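Local structure of phosphoribosylglycinamide synthetase (Anaerococcus prevotii, 4DIM) at residues 88-91 with 95-98. The protein probably acts as an ATP-dependent ligase of the ATP-grasp family. Sequence-based numbering, arbitrary orientation.
Sequences ARIC and NLVG
C91 lies beside two flat peptide groups of the loop that follows its helix. Its SG stands off one face of the V97-G98 peptide, beyond the edge that carries V97 O and G98 CA, at 3.5 Å from V97 O and 3.9 Å from G98 CA. C91 CB meets L96 O at 3.5 Å, and it too stands out of the plane of that peptide group. The side chain is turned so that SG is anti to the carbonyl carbon (chi1 -59°), which directs the sulfur at the returning loop. The carbonyl of C91 is met differently. L96 N approaches in its plane, on a lone pair, and donates a hydrogen bond of 3.2 Å to C91 O, moderately bent at 142° at the hydrogen.

This fits the 6→1 bond of a Schellman motif, which ends helix 84-94. N95 is the residue with positive phi (56°), and it reverses the chain so that L96 comes back over the last turn. The hydrophobic contact usual in this motif is present, with C91 SG 4.4 Å from L96 CB.

L96 extends the apolar contact to I90. L96 CD1 touches I90 CG2 at 3.8 Å, and the two side chains meet at a slant. The rest of I90 turns from the loop into the interior. It packs on L11 and L13 of strand 9-13 and on V63 of helix 60-66. Through I90 the helix packs against the parallel sheet near the N-terminus, consistent with the Rossmann-like domain of ATP-grasp enzymes. V97 points away from the helix and reaches N257 and S307.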
ATOM      1  N   ALA A  88       4.249  -6.085  14.267  1.00 92.77           N
ATOM      2  CA  ALA A  88       3.638  -5.477  15.432  1.00 92.81           C
ATOM      3  C   ALA A  88       3.929  -6.302  16.715  1.00101.06           C
ATOM      4  O   ALA A  88       4.308  -5.716  17.742  1.00102.21           O
ATOM      5  CB  ALA A  88       2.142  -5.333  15.206  1.00 92.41           C
ATOM      6  N   ARG A  89       3.842  -7.656  16.631  1.00 98.38           N
ATOM      7  CA  ARG A  89       4.161  -8.504  17.774  1.00101.50           C
ATOM      8  C   ARG A  89       5.659  -8.435  18.096  1.00107.32           C
ATOM      9  O   ARG A  89       6.014  -8.282  19.279  1.00111.33           O
ATOM     10  CB  ARG A  89       3.738  -9.967  17.581  1.00101.07           C
ATOM     11  CG  ARG A  89       3.535 -10.660  18.962  1.00109.13           C
ATOM     12  CD  ARG A  89       2.879 -12.025  18.875  1.00114.27           C
ATOM     13  NE  ARG A  89       1.444 -11.916  18.626  1.00115.66           N
ATOM     14  CZ  ARG A  89       0.624 -12.943  18.406  1.00137.65           C
ATOM     15  NH1 ARG A  89       1.089 -14.189  18.402  1.00130.07           N
ATOM     16  NH2 ARG A  89      -0.671 -12.731  18.181  1.00122.18           N
ATOM     17  N   ILE A  90       6.533  -8.509  17.059  1.00100.11           N
ATOM     18  CA  ILE A  90       7.999  -8.369  17.245  1.00100.71           C
ATOM     19  C   ILE A  90       8.269  -7.103  18.090  1.00104.17           C
ATOM     20  O   ILE A  90       8.942  -7.170  19.103  1.00106.59           O
ATOM     21  CB  ILE A  90       8.780  -8.301  15.879  1.00101.06           C
ATOM     22  CG1 ILE A  90       8.810  -9.641  15.198  1.00101.31           C
ATOM     23  CG2 ILE A  90      10.225  -7.790  16.068  1.00102.94           C
ATOM     24  CD1 ILE A  90       9.051  -9.528  13.746  1.00102.84           C
ATOM     25  N   CYS A  91       7.702  -5.970  17.677  1.00 98.28           N
ATOM     26  CA  CYS A  91       7.883  -4.699  18.368  1.00 98.44           C
ATOM     27  C   CYS A  91       7.309  -4.696  19.761  1.00104.80           C
ATOM     28  O   CYS A  91       7.960  -4.168  20.653  1.00106.91           O
ATOM     29  CB  CYS A  91       7.295  -3.576  17.534  1.00 94.73           C
ATOM     30  SG  CYS A  91       8.056  -3.449  15.909  1.00 94.98           S
ATOM     31  N   ASN A  95      10.334  -5.016  22.351  1.00113.26           N
ATOM     32  CA  ASN A  95      10.357  -3.600  22.729  1.00113.36           C
ATOM     33  C   ASN A  95      11.191  -2.783  21.723  1.00112.70           C
ATOM     34  O   ASN A  95      12.038  -1.958  22.064  1.00114.19           O
ATOM     35  CB  ASN A  95      10.846  -3.414  24.181  1.00119.97           C
ATOM     36  CG  ASN A  95      10.510  -2.055  24.777  1.00148.76           C
ATOM     37  OD1 ASN A  95       9.452  -1.461  24.512  1.00146.78           O
ATOM     38  ND2 ASN A  95      11.410  -1.517  25.587  1.00139.88           N
ATOM     39  N   LEU A  96      10.894  -3.007  20.470  1.00104.64           N
ATOM     40  CA  LEU A  96      11.537  -2.326  19.354  1.00101.04           C
ATOM     41  C   LEU A  96      10.592  -1.244  18.878  1.00102.71           C
ATOM     42  O   LEU A  96       9.390  -1.343  19.138  1.00103.29           O
ATOM     43  CB  LEU A  96      11.839  -3.348  18.246  1.00 98.06           C
ATOM     44  CG  LEU A  96      12.568  -4.592  18.692  1.00105.89           C
ATOM     45  CD1 LEU A  96      12.834  -5.519  17.549  1.00104.16           C
ATOM     46  CD2 LEU A  96      13.871  -4.251  19.386  1.00112.95           C
ATOM     47  N   VAL A  97      11.115  -0.194  18.223  1.00 96.04           N
ATOM     48  CA  VAL A  97      10.261   0.877  17.704  1.00 93.17           C
ATOM     49  C   VAL A  97       9.403   0.345  16.531  1.00 96.43           C
ATOM     50  O   VAL A  97       9.890  -0.455  15.714  1.00 95.72           O
ATOM     51  CB  VAL A  97      11.089   2.115  17.306  1.00 95.74           C
ATOM     52  CG1 VAL A  97      10.259   3.112  16.512  1.00 92.22           C
ATOM     53  CG2 VAL A  97      11.664   2.784  18.565  1.00 98.92           C
ATOM     54  N   GLY A  98       8.128   0.764  16.519  1.00 92.05           N
ATOM     55  CA  GLY A  98       7.154   0.373  15.512  1.00 89.35           C
ATOM     56  C   GLY A  98       5.698   0.473  15.929  1.00 94.48           C
ATOM     57  O   GLY A  98       5.390   0.936  17.026  1.00 97.60           O
TER